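Local coordinates for protein putative oxidoreductase (Jannaschia sp., PDB 3C24) that is a putative oxidoreductase that probably binds a nicotinamide dinucleotide through its Rossmann-type domain and pairs with a second copy of itself, at residues A[101-106]-A[185-191]; A[126-130]-A[236-242]; A[148-152]-A[169-173]; A[158-162]-A[178-182]. All blocks are in the same frame, centred on the assembly; numbering follows the deposited sequence. Where two conformers were deposited one is given.

Contact 1: residues A[101-106]-A[185-191]; sequences DAAAPY and EQLAILE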
loop_
_atom_site.group_PDB
_atom_site.type_symbol
_atom_site.label_atom_id
_atom_site.label_comp_id
_atom_site.label_asym_id
_atom_site.label_seq_id
_atom_site.Cartn_x
_atom_site.Cartn_y
_atom_site.Cartn_z
ATOM N N ASP A 101 -21.982 -6.365 5.646
ATOM C CA ASP A 101 -21.632 -5.508 4.531
ATOM C C ASP A 101 -22.785 -4.563 4.262
ATOM O O ASP A 101 -23.947 -4.950 4.321
ATOM C CB ASP A 101 -21.329 -6.358 3.292
ATOM C CG ASP A 101 -20.650 -5.558 2.184
ATOM O OD1 ASP A 101 -21.253 -4.629 1.587
ATOM O OD2 ASP A 101 -19.492 -5.879 1.875
ATOM N N ALA A 102 -22.456 -3.305 4.016
ATOM C CA ALA A 102 -23.474 -2.295 3.756
ATOM C C ALA A 102 -24.138 -2.366 2.388
ATOM O O ALA A 102 -25.068 -1.612 2.146
ATOM C CB ALA A 102 -22.889 -0.852 3.916
ATOM N N ALA A 103 -23.623 -3.205 1.483
ATOM C CA ALA A 103 -24.150 -3.220 0.122
ATOM C C ALA A 103 -25.662 -3.451 0.007
ATOM O O ALA A 103 -26.383 -2.611 -0.520
ATOM C CB ALA A 103 -23.350 -4.256 -0.765
ATOM N N ALA A 104 -26.145 -4.587 0.493
ATOM C CA ALA A 104 -27.602 -4.873 0.385
ATOM C C ALA A 104 -28.453 -3.833 1.117
ATOM O O ALA A 104 -29.426 -3.323 0.585
ATOM C CB ALA A 104 -27.926 -6.318 0.857
ATOM N N PRO A 105 -28.087 -3.480 2.347
ATOM C CA PRO A 105 -28.784 -2.453 3.105
ATOM C C PRO A 105 -28.887 -1.155 2.328
ATOM O O PRO A 105 -29.969 -0.578 2.206
ATOM C CB PRO A 105 -27.862 -2.296 4.310
ATOM C CG PRO A 105 -27.460 -3.658 4.531
ATOM C CD PRO A 105 -27.076 -4.126 3.192
ATOM N N TYR A 106 -27.768 -0.693 1.805
ATOM C CA TYR A 106 -27.752 0.628 1.114
ATOM C C TYR A 106 -28.436 0.544 -0.239
ATOM O O TYR A 106 -28.975 1.538 -0.742
ATOM C CB TYR A 106 -26.319 1.195 0.993
ATOM C CG TYR A 106 -26.277 2.656 0.672
ATOM C CD1 TYR A 106 -26.854 3.570 1.507
ATOM C CD2 TYR A 106 -25.672 3.121 -0.491
ATOM C CE1 TYR A 106 -26.850 4.919 1.206
ATOM C CE2 TYR A 106 -25.661 4.441 -0.795
ATOM C CZ TYR A 106 -26.251 5.347 0.062
ATOM O OH TYR A 106 -26.225 6.682 -0.200
ATOM N N GLU A 185 -25.440 5.159 5.717
ATOM C CA GLU A 185 -24.884 5.786 4.508
ATOM C C GLU A 185 -23.368 6.011 4.569
ATOM O O GLU A 185 -22.633 5.796 3.593
ATOM C CB GLU A 185 -25.611 7.085 4.196
ATOM C CG GLU A 185 -25.102 7.714 2.909
ATOM C CD GLU A 185 -25.980 8.863 2.438
ATOM O OE1 GLU A 185 -25.778 10.005 2.920
ATOM O OE2 GLU A 185 -26.868 8.596 1.588
ATOM N N GLN A 186 -22.907 6.431 5.744
ATOM C CA GLN A 186 -21.486 6.605 5.964
ATOM C C GLN A 186 -20.748 5.276 5.791
ATOM O O GLN A 186 -19.677 5.215 5.148
ATOM C CB GLN A 186 -21.209 7.214 7.332
ATOM C CG GLN A 186 -21.541 8.712 7.415
ATOM C CD GLN A 186 -21.415 9.253 8.805
ATOM O OE1 GLN A 186 -21.626 8.525 9.770
ATOM N NE2 GLN A 186 -21.092 10.552 8.926
ATOM N N LEU A 187 -21.325 4.173 6.302
ATOM C CA LEU A 187 -20.663 2.874 6.173
ATOM C C LEU A 187 -20.583 2.483 4.705
ATOM O O LEU A 187 -19.560 1.975 4.244
ATOM C CB LEU A 187 -21.401 1.790 6.932
ATOM C CG LEU A 187 -20.500 0.735 7.580
ATOM C CD1 LEU A 187 -21.365 -0.134 8.477
ATOM C CD2 LEU A 187 -19.704 -0.118 6.632
ATOM N N ALA A 188 -21.647 2.795 3.950
ATOM C CA ALA A 188 -21.708 2.503 2.500
ATOM C C ALA A 188 -20.644 3.306 1.738
ATOM O O ALA A 188 -20.001 2.806 0.831
ATOM C CB ALA A 188 -23.096 2.771 1.921
ATOM N N ILE A 189 -20.437 4.544 2.163
ATOM C CA ILE A 189 -19.374 5.407 1.574
ATOM C C ILE A 189 -18.004 4.791 1.772
ATOM O O ILE A 189 -17.113 4.877 0.915
ATOM C CB ILE A 189 -19.454 6.872 2.125
ATOM C CG1 ILE A 189 -20.753 7.543 1.634
ATOM C CG2 ILE A 189 -18.199 7.704 1.717
ATOM C CD1 ILE A 189 -21.089 8.897 2.309
ATOM N N LEU A 190 -17.838 4.165 2.930
ATOM C CA LEU A 190 -16.569 3.486 3.248
ATOM C C LEU A 190 -16.450 2.219 2.396
ATOM O O LEU A 190 -15.401 1.944 1.813
ATOM C CB LEU A 190 -16.444 3.197 4.728
ATOM C CG LEU A 190 -16.273 4.390 5.668
ATOM C CD1 LEU A 190 -16.235 3.920 7.139
ATOM C CD2 LEU A 190 -15.007 5.184 5.349
ATOM N N GLU A 191 -17.527 1.447 2.341
ATOM C CA GLU A 191 -17.593 0.235 1.524
ATOM C C GLU A 191 -19.038 0.070 1.049
ATOM O O GLU A 191 -19.898 -0.117 1.859
ATOM C CB GLU A 191 -17.096 -0.978 2.294
ATOM C CG GLU A 191 -17.888 -1.331 3.494
ATOM C CD GLU A 191 -18.971 -2.387 3.235
ATOM O OE1 GLU A 191 -19.035 -3.001 2.148
ATOM O OE2 GLU A 191 -19.743 -2.586 4.163
#
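One face of the Tyr106 ring is taken by Ala188, whose CB sits 3.7 Å from the ring centroid and 25° off the normal, displaced toward the CG side: a CH-pi contact. At the ring's edge, in plane, the OH of Tyr106 donates to OE2 of Glu185 at 2.7 Å, with the carboxylate turned steeply, 77°, against the ring. The contact joins the Rossmann-type domain, which probably binds the nucleotide, to the start of the long helix 184-217. Residues 101-106 form the turn that leaves strand 96-99 and enters helix 103-107, and the Tyr106 ring reaches the helical surface because CG lies anti to the backbone N (chi1 -164°). Pro273 and Lys277 of helix 273-284 also touch the Tyr106 side chain.

Ala102 fills the middle of the interface: its methyl lies 4.1 Å from CB of Ala188, with CD2 of Leu187 alongside. Its amide N gives a nearly straight bond to OE2 of Glu191, on the syn side, though tilted out of the carboxylate plane. The other oxygen of Glu191 faces the Asp101 carboxylate, the two planes perpendicular; OE1 of Glu191 is 2.8 Å from OD1 of Asp101, two acceptor oxygens facing each other with no hydrogen bond assigned between them. Asp77 adds a further carboxylate near OD2 of Asp101. The Asp101 side chain also caps the turn: its OD1 accepts from Ala103 N at 2.8 Å through the anti lone pair, the one directed away from OD2.

Contact 2: residues A[126-130]-A[236-242]; sequences PPLFN and IAMWFGY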
loop_
_atom_site.group_PDB
_atom_site.type_symbol
_atom_site.label_atom_id
_atom_site.label_comp_id
_atom_site.label_asym_id
_atom_site.label_seq_id
_atom_site.Cartn_x
_atom_site.Cartn_y
_atom_site.Cartn_z
ATOM N N PRO A 126 -6.601 -5.677 9.426
ATOM C CA PRO A 126 -5.434 -5.161 10.127
ATOM C C PRO A 126 -4.690 -4.096 9.313
ATOM O O PRO A 126 -4.624 -4.154 8.076
ATOM C CB PRO A 126 -4.607 -6.419 10.398
ATOM C CG PRO A 126 -5.613 -7.539 10.337
ATOM C CD PRO A 126 -6.637 -7.156 9.362
ATOM N N PRO A 127 -4.079 -3.136 9.986
ATOM C CA PRO A 127 -3.378 -2.097 9.233
ATOM C C PRO A 127 -2.066 -2.493 8.590
ATOM O O PRO A 127 -1.357 -3.377 9.058
ATOM C CB PRO A 127 -3.066 -1.062 10.287
ATOM C CG PRO A 127 -3.028 -1.784 11.603
ATOM C CD PRO A 127 -4.035 -2.939 11.439
ATOM N N LEU A 128 -1.891 -1.912 7.403
ATOM C CA LEU A 128 -0.735 -2.099 6.518
ATOM C C LEU A 128 0.581 -2.037 7.284
ATOM O O LEU A 128 1.415 -2.891 7.096
ATOM C CB LEU A 128 -0.765 -1.101 5.337
ATOM C CG LEU A 128 0.396 -1.289 4.335
ATOM C CD1 LEU A 128 0.364 -2.646 3.662
ATOM C CD2 LEU A 128 0.336 -0.163 3.301
ATOM N N PHE A 129 0.776 -1.012 8.085
ATOM C CA PHE A 129 1.944 -0.928 8.965
ATOM C C PHE A 129 1.481 -1.269 10.376
ATOM O O PHE A 129 0.487 -0.723 10.837
ATOM C CB PHE A 129 2.584 0.476 8.876
ATOM C CG PHE A 129 2.892 0.921 7.442
ATOM C CD1 PHE A 129 3.866 0.271 6.683
ATOM C CD2 PHE A 129 2.237 1.994 6.861
ATOM C CE1 PHE A 129 4.154 0.664 5.363
ATOM C CE2 PHE A 129 2.521 2.388 5.528
ATOM C CZ PHE A 129 3.484 1.722 4.789
ATOM N N ASN A 130 2.102 -2.281 10.982
ATOM C CA ASN A 130 1.745 -2.717 12.312
ATOM C C ASN A 130 2.954 -3.225 13.084
ATOM O O ASN A 130 4.042 -3.340 12.568
ATOM C CB ASN A 130 0.693 -3.796 12.174
ATOM C CG ASN A 130 1.215 -4.992 11.452
ATOM O OD1 ASN A 130 2.033 -5.758 11.966
ATOM N ND2 ASN A 130 0.782 -5.145 10.207
ATOM N N ILE A 236 3.323 5.231 0.682
ATOM C CA ILE A 236 2.173 5.158 1.597
ATOM C C ILE A 236 2.618 5.609 2.968
ATOM O O ILE A 236 1.917 6.341 3.665
ATOM C CB ILE A 236 1.508 3.732 1.600
ATOM C CG1 ILE A 236 0.984 3.414 0.207
ATOM C CG2 ILE A 236 0.401 3.677 2.668
ATOM C CD1 ILE A 236 0.474 1.943 -0.019
ATOM N N ALA A 237 3.813 5.219 3.370
ATOM C CA ALA A 237 4.320 5.588 4.699
ATOM C C ALA A 237 4.438 7.116 4.822
ATOM O O ALA A 237 4.003 7.708 5.809
ATOM C CB ALA A 237 5.671 4.919 5.027
HETATM N N MSE A 238 4.999 7.750 3.798
HETATM C CA MSE A 238 5.180 9.220 3.827
HETATM C C MSE A 238 3.843 9.948 3.773
HETATM O O MSE A 238 3.595 10.856 4.565
HETATM C CB MSE A 238 6.101 9.706 2.699
HETATM C CG MSE A 238 7.477 9.227 2.915
HETATM SE SE MSE A 238 8.779 10.080 1.702
HETATM C CE MSE A 238 8.044 9.377 0.129
ATOM N N TRP A 239 2.968 9.500 2.881
ATOM C CA TRP A 239 1.717 10.201 2.701
ATOM C C TRP A 239 0.765 10.086 3.873
ATOM O O TRP A 239 -0.087 10.999 4.094
ATOM C CB TRP A 239 1.061 9.834 1.361
ATOM C CG TRP A 239 1.301 10.873 0.335
ATOM C CD1 TRP A 239 0.462 11.888 0.006
ATOM C CD2 TRP A 239 2.444 11.020 -0.490
ATOM N NE1 TRP A 239 1.004 12.642 -0.972
ATOM C CE2 TRP A 239 2.225 12.140 -1.302
ATOM C CE3 TRP A 239 3.639 10.330 -0.609
ATOM C CZ2 TRP A 239 3.150 12.585 -2.218
ATOM C CZ3 TRP A 239 4.557 10.766 -1.526
ATOM C CH2 TRP A 239 4.313 11.891 -2.311
ATOM N N PHE A 240 0.845 8.964 4.571
ATOM C CA PHE A 240 -0.065 8.649 5.725
ATOM C C PHE A 240 0.580 8.915 7.100
ATOM O O PHE A 240 0.051 8.535 8.138
ATOM C CB PHE A 240 -0.646 7.262 5.599
ATOM C CG PHE A 240 -1.758 7.146 4.576
ATOM C CD1 PHE A 240 -3.075 7.374 4.927
ATOM C CD2 PHE A 240 -1.492 6.852 3.274
ATOM C CE1 PHE A 240 -4.101 7.240 3.967
ATOM C CE2 PHE A 240 -2.492 6.744 2.346
ATOM C CZ PHE A 240 -3.799 6.952 2.701
ATOM N N GLY A 241 1.723 9.574 7.072
ATOM C CA GLY A 241 2.419 10.012 8.324
ATOM C C GLY A 241 3.136 8.980 9.170
ATOM O O GLY A 241 3.317 9.153 10.386
ATOM N N TYR A 242 3.547 7.900 8.536
ATOM C CA TYR A 242 4.286 6.837 9.197
ATOM C C TYR A 242 5.755 7.131 9.103
ATOM O O TYR A 242 6.577 6.601 9.857
ATOM C CB TYR A 242 3.985 5.479 8.573
ATOM C CG TYR A 242 2.653 4.978 8.942
ATOM C CD1 TYR A 242 1.548 5.255 8.170
ATOM C CD2 TYR A 242 2.487 4.211 10.084
ATOM C CE1 TYR A 242 0.321 4.805 8.540
ATOM C CE2 TYR A 242 1.261 3.756 10.456
ATOM C CZ TYR A 242 0.187 4.032 9.672
ATOM O OH TYR A 242 -1.046 3.588 10.018
#
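Phe129 carries most of this contact, its ring laid against the end of helix 221-239 and the Tyr242 ring. From CB outward, the first atom already meets an aromatic face: CB of Phe129 lies 4.2 Å from the centroid of the Tyr242 ring and 27° off its normal, a CH-pi approach. Next, CD2 of Phe129 stands over the centre of that same face, 3.6 Å from CD1 of Tyr242. The pair is therefore edge-to-face, though tilted: the planes make 53° and the centroids are 4.8 Å apart. Farther out, CE2 of Phe129 reaches the helix, 3.8 Å from CG2 of Ile236 and equally close to CA of Ala237, while CZ at the tip comes to 3.9 Å from CB of Ala237. Its CG is placed beside the backbone N and anti to the carbonyl carbon (chi1 -52°), which directs the ring at the helix end.

Leu128 backs this up from its own segment: its CG lies over the centre of one Phe129 face. Its CD2 continues across to Ile236, 3.9 Å from CG2, the two side chains crossing at about a right angle. No hydrogen bond links the segments. The second subunit also packs here: Tyr141 of the second subunit meets Phe129 edge-to-face, and Ile236 of the second subunit packs on Ile236. The Tyr242 face is presented to Phe129 by the way the helix terminates: Tyr242 N bonds to Ala237 O at 2.8 Å, with a weak bond from Gly241 N to Met238 O, and Gly241 has positive phi, the signature of a Schellman motif.

Contact 3: residues A[148-152]-A[169-173]; sequences QAIVC and CETMW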
loop_
_atom_site.group_PDB
_atom_site.type_symbol
_atom_site.label_atom_id
_atom_site.label_comp_id
_atom_site.label_asym_id
_atom_site.label_seq_id
_atom_site.Cartn_x
_atom_site.Cartn_y
_atom_site.Cartn_z
ATOM N N GLN A 148 -7.192 -5.205 14.649
ATOM C CA GLN A 148 -7.797 -4.342 13.641
ATOM C C GLN A 148 -8.872 -3.514 14.287
ATOM O O GLN A 148 -9.371 -3.867 15.352
ATOM C CB GLN A 148 -8.446 -5.169 12.531
ATOM C CG GLN A 148 -9.729 -5.913 12.976
ATOM C CD GLN A 148 -10.374 -6.666 11.819
ATOM O OE1 GLN A 148 -10.357 -6.210 10.670
ATOM N NE2 GLN A 148 -10.960 -7.832 12.111
ATOM N N ALA A 149 -9.214 -2.434 13.617
ATOM C CA ALA A 149 -10.388 -1.640 13.966
ATOM C C ALA A 149 -11.591 -2.166 13.117
ATOM O O ALA A 149 -11.424 -2.887 12.129
ATOM C CB ALA A 149 -10.125 -0.148 13.625
ATOM N N ILE A 150 -12.807 -1.827 13.525
ATOM C CA ILE A 150 -14.013 -2.163 12.768
ATOM C C ILE A 150 -14.946 -0.945 12.719
ATOM O O ILE A 150 -14.761 0.029 13.462
ATOM C CB ILE A 150 -14.759 -3.372 13.375
ATOM C CG1 ILE A 150 -15.374 -3.024 14.738
ATOM C CG2 ILE A 150 -13.794 -4.592 13.524
ATOM C CD1 ILE A 150 -16.261 -4.196 15.306
ATOM N N VAL A 151 -15.927 -1.021 11.817
ATOM C CA VAL A 151 -16.960 0.023 11.670
ATOM C C VAL A 151 -18.341 -0.602 11.766
ATOM O O VAL A 151 -18.581 -1.702 11.234
ATOM C CB VAL A 151 -16.825 0.825 10.342
ATOM C CG1 VAL A 151 -15.549 1.676 10.354
ATOM C CG2 VAL A 151 -16.907 -0.118 9.121
ATOM N N CYS A 152 -19.236 0.077 12.472
ATOM C CA CYS A 152 -20.586 -0.422 12.691
ATOM C C CYS A 152 -21.616 0.662 12.589
ATOM O O CYS A 152 -21.367 1.812 12.934
ATOM C CB CYS A 152 -20.707 -0.994 14.111
ATOM S SG CYS A 152 -19.557 -2.325 14.576
ATOM N N CYS A 169 -19.879 -8.035 16.979
ATOM C CA CYS A 169 -18.842 -7.803 15.946
ATOM C C CYS A 169 -17.442 -7.835 16.517
ATOM O O CYS A 169 -16.515 -8.365 15.891
ATOM C CB CYS A 169 -19.062 -6.473 15.216
ATOM S SG CYS A 169 -20.518 -6.498 14.169
ATOM N N GLU A 170 -17.294 -7.301 17.721
ATOM C CA GLU A 170 -15.983 -7.278 18.400
ATOM C C GLU A 170 -15.523 -8.692 18.781
ATOM O O GLU A 170 -14.306 -9.024 18.812
ATOM C CB GLU A 170 -16.036 -6.381 19.614
ATOM C CG GLU A 170 -16.028 -4.915 19.282
ATOM C CD GLU A 170 -16.444 -4.028 20.450
ATOM O OE1 GLU A 170 -16.583 -4.555 21.564
ATOM O OE2 GLU A 170 -16.646 -2.815 20.237
ATOM N N THR A 171 -16.502 -9.555 18.999
ATOM C CA THR A 171 -16.241 -10.960 19.329
ATOM C C THR A 171 -15.888 -11.707 18.042
ATOM O O THR A 171 -14.907 -12.453 17.993
ATOM C CB THR A 171 -17.458 -11.637 19.954
ATOM O OG1 THR A 171 -17.905 -10.856 21.057
ATOM C CG2 THR A 171 -17.151 -13.110 20.333
HETATM N N MSE A 172 -16.664 -11.476 16.976
HETATM C CA MSE A 172 -16.431 -12.178 15.708
HETATM C C MSE A 172 -15.116 -11.854 15.028
HETATM O O MSE A 172 -14.510 -12.727 14.346
HETATM C CB MSE A 172 -17.587 -11.935 14.727
HETATM C CG MSE A 172 -18.867 -12.485 15.217
HETATM SE SE MSE A 172 -20.248 -12.277 13.799
HETATM C CE MSE A 172 -20.252 -10.423 13.616
ATOM N N TRP A 173 -14.659 -10.630 15.252
ATOM C CA TRP A 173 -13.506 -10.097 14.532
ATOM C C TRP A 173 -12.334 -9.739 15.411
ATOM O O TRP A 173 -11.437 -8.993 14.998
ATOM C CB TRP A 173 -13.927 -8.874 13.699
ATOM C CG TRP A 173 -14.896 -9.230 12.594
ATOM C CD1 TRP A 173 -14.846 -10.314 11.829
ATOM C CD2 TRP A 173 -15.993 -8.429 12.105
ATOM N NE1 TRP A 173 -15.862 -10.298 10.906
ATOM C CE2 TRP A 173 -16.581 -9.149 11.054
ATOM C CE3 TRP A 173 -16.540 -7.190 12.467
ATOM C CZ2 TRP A 173 -17.686 -8.684 10.354
ATOM C CZ3 TRP A 173 -17.650 -6.713 11.754
ATOM C CH2 TRP A 173 -18.209 -7.475 10.712
#
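Within the beta-alpha-beta unit made of strand 148-156, helix 160-172 and strand 176-181, the strand's Gln148, Ile150 and Cys152 face the last turn of the helix. Ile150 lies centrally. Its CD1 comes to 3.6 Å from CB of Cys169 and 4.0 Å from CG of Glu170, so the end of the longer branch lies against the helix. The shorter branch turns elsewhere: CG2 of Ile150 approaches the indole of Trp173 obliquely, 3.9 Å from CE3. This division follows from chi1 of 68°, which wedges CG1 between the backbone N and the carbonyl carbon. Farther along the strand, SG of Cys152 makes a looser contact with CB of Cys169, at 4.2 Å.

The alternation of side chains on the strand gives the crossover its helix-covered layer, while Ala149 and Val151 point away and pack on Asp226 and Phe227 of the second subunit. Phe119 of strand 117-123 touches both Cys152 and Cys169, continuing the same layer to the next strand. The polar link is at the helix end: Gln148 NE2 donates to Trp173 O at 3.1 Å (N-H...O 167°). The donor lies in the carbonyl plane, on a lone pair, and the acceptor is only 7° out of the Gln148 amide plane. This fixes the rotation of the amide, whose OE1 accepts a weak bond from His125 N.

Contact 4: residues A[158-162]-A[178-182]; sequences PEEHY and RTHRV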
loop_
_atom_site.group_PDB
_atom_site.type_symbol
_atom_site.label_atom_id
_atom_site.label_comp_id
_atom_site.label_asym_id
_atom_site.label_seq_id
_atom_site.Cartn_x
_atom_site.Cartn_y
_atom_site.Cartn_z
ATOM N N PRO A 158 -33.888 -0.007 18.284
ATOM C CA PRO A 158 -33.604 0.703 19.513
ATOM C C PRO A 158 -32.125 0.953 19.729
ATOM O O PRO A 158 -31.294 0.101 19.456
ATOM C CB PRO A 158 -34.109 -0.239 20.606
ATOM C CG PRO A 158 -34.435 -1.470 20.008
ATOM C CD PRO A 158 -34.530 -1.305 18.525
ATOM N N GLU A 159 -31.837 2.120 20.290
ATOM C CA GLU A 159 -30.479 2.560 20.597
ATOM C C GLU A 159 -29.661 1.555 21.380
ATOM O O GLU A 159 -28.466 1.335 21.125
ATOM C CB GLU A 159 -30.542 3.834 21.417
ATOM C CG GLU A 159 -29.196 4.402 21.857
ATOM C CD GLU A 159 -28.248 4.794 20.715
ATOM O OE1 GLU A 159 -28.643 4.942 19.523
ATOM O OE2 GLU A 159 -27.075 5.018 21.053
ATOM N N GLU A 160 -30.339 0.939 22.310
ATOM C CA GLU A 160 -29.705 -0.035 23.220
ATOM C C GLU A 160 -29.074 -1.221 22.473
ATOM O O GLU A 160 -28.200 -1.914 22.957
ATOM C CB GLU A 160 -30.683 -0.546 24.252
ATOM C CG GLU A 160 -31.214 0.558 25.159
ATOM C CD GLU A 160 -32.563 1.158 24.726
ATOM O OE1 GLU A 160 -32.826 1.384 23.501
ATOM O OE2 GLU A 160 -33.350 1.450 25.679
ATOM N N HIS A 161 -29.558 -1.413 21.266
ATOM C CA HIS A 161 -29.078 -2.532 20.442
ATOM C C HIS A 161 -27.755 -2.246 19.777
ATOM O O HIS A 161 -27.088 -3.196 19.310
ATOM C CB HIS A 161 -30.129 -2.950 19.413
ATOM C CG HIS A 161 -31.254 -3.697 20.014
ATOM N ND1 HIS A 161 -32.227 -4.312 19.255
ATOM C CD2 HIS A 161 -31.506 -4.032 21.303
ATOM C CE1 HIS A 161 -33.073 -4.929 20.063
ATOM N NE2 HIS A 161 -32.666 -4.772 21.311
ATOM N N TYR A 162 -27.324 -0.987 19.770
ATOM C CA TYR A 162 -26.035 -0.686 19.126
ATOM C C TYR A 162 -24.941 -1.415 19.888
ATOM O O TYR A 162 -24.121 -2.083 19.301
ATOM C CB TYR A 162 -25.716 0.816 19.052
ATOM C CG TYR A 162 -24.328 0.986 18.496
ATOM C CD1 TYR A 162 -24.109 0.948 17.139
ATOM C CD2 TYR A 162 -23.221 1.047 19.337
ATOM C CE1 TYR A 162 -22.827 1.031 16.633
ATOM C CE2 TYR A 162 -21.938 1.121 18.820
ATOM C CZ TYR A 162 -21.745 1.098 17.487
ATOM O OH TYR A 162 -20.458 1.143 16.984
ATOM N N ARG A 178 -10.434 -0.701 18.068
ATOM C CA ARG A 178 -11.404 0.398 18.015
ATOM C C ARG A 178 -12.631 0.006 17.206
ATOM O O ARG A 178 -12.507 -0.626 16.187
ATOM C CB ARG A 178 -10.786 1.616 17.287
ATOM C CG ARG A 178 -9.607 2.247 17.941
ATOM C CD ARG A 178 -9.118 3.505 17.231
ATOM N NE ARG A 178 -8.274 3.251 16.067
ATOM C CZ ARG A 178 -7.011 2.880 16.155
ATOM N NH1 ARG A 178 -6.443 2.724 17.344
ATOM N NH2 ARG A 178 -6.307 2.672 15.063
ATOM N N THR A 179 -13.795 0.423 17.698
ATOM C CA THR A 179 -15.058 0.259 17.006
ATOM C C THR A 179 -15.651 1.614 16.734
ATOM O O THR A 179 -16.092 2.312 17.646
ATOM C CB THR A 179 -16.048 -0.531 17.867
ATOM O OG1 THR A 179 -15.421 -1.774 18.236
ATOM C CG2 THR A 179 -17.296 -0.835 17.129
ATOM N N HIS A 180 -15.676 1.947 15.452
ATOM C CA HIS A 180 -16.187 3.229 14.952
ATOM C C HIS A 180 -17.660 3.137 14.560
ATOM O O HIS A 180 -18.039 2.363 13.716
ATOM C CB HIS A 180 -15.413 3.666 13.719
ATOM C CG HIS A 180 -13.937 3.790 13.940
ATOM N ND1 HIS A 180 -13.379 4.859 14.615
ATOM C CD2 HIS A 180 -12.913 3.007 13.543
ATOM C CE1 HIS A 180 -12.066 4.706 14.643
ATOM N NE2 HIS A 180 -11.755 3.606 13.982
ATOM N N ARG A 181 -18.479 3.934 15.236
ATOM C CA ARG A 181 -19.898 4.036 14.941
ATOM C C ARG A 181 -20.160 5.071 13.873
ATOM O O ARG A 181 -19.681 6.217 13.949
ATOM C CB ARG A 181 -20.742 4.398 16.173
ATOM C CG ARG A 181 -22.271 4.414 15.876
ATOM C CD ARG A 181 -23.082 4.572 17.139
ATOM N NE ARG A 181 -24.509 4.541 16.841
ATOM C CZ ARG A 181 -25.457 4.526 17.775
ATOM N NH1 ARG A 181 -25.131 4.478 19.048
ATOM N NH2 ARG A 181 -26.748 4.516 17.420
ATOM N N VAL A 182 -20.845 4.623 12.840
ATOM C CA VAL A 182 -21.268 5.482 11.713
ATOM C C VAL A 182 -22.738 5.255 11.355
ATOM O O VAL A 182 -23.406 4.357 11.875
ATOM C CB VAL A 182 -20.430 5.212 10.458
ATOM C CG1 VAL A 182 -18.942 5.591 10.643
ATOM C CG2 VAL A 182 -20.547 3.745 10.008
HETATM O O HOH W 1 -18.640 2.096 18.717
#
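Arg181 and Tyr162 bury the most surface here, and Glu159 follows. The Arg181 chain is extended from CG to NE and slides over one face of the Tyr162 ring in the direction opposite to that side chain: CB of Arg181 lies 3.4 Å from the phenolic OH of Tyr162, CD of Arg181 sits above the ring centre (3.6 Å from the centroid, 13° off its normal), and the guanidinium ends above CG of Tyr162. The two planes differ by only 4°, a flat stack; as a cation-pi contact it is off-centre, CZ of Arg181 being 4.3 Å from the Tyr162 centroid.

Arg181 grips Glu159 end-on with NH1 and NH2, as a bidentate salt bridge. Arg181 NH1 donates to Glu159 OE2 at 2.8 Å and Arg181 NH2 to Glu159 OE1 at 2.9 Å, both on syn sides of a carboxylate turned 15° from the guanidinium, and both nitrogens sit tilted out of the carboxylate plane. The contact ties the start of helix 160-172 to strand 176-181, the second strand of the beta-alpha-beta unit, at the protein surface. Tyr162 also meets the Phe119 ring of strand 117-123. At the tip of the tyrosine, a water lies 2.7 Å from Tyr162 OH and donates to Thr179 O at 2.8 Å.

Contacts 3 and 4 belong to one beta-alpha-beta unit: both use helix 160-172, at its end and start respectively, and neighbouring strands of the mixed sheet, their centres 11 Å apart. A bond from Glu170 OE2 to Thr179 OG1 probably joins them. Both are nested along the chain inside the loop closed by contact 1, whose Leu187 packs on Val151 and Val182; through Leu187 the start of helix 184-217 also packs on the sheet. Contact 2 lies farther out, 24 Å between centres from contact 1, on the following helix 221-239, and the chain segments of these two alternate. All four touch the second subunit, so the sheet domain and the helical part both take part in dimer assembly.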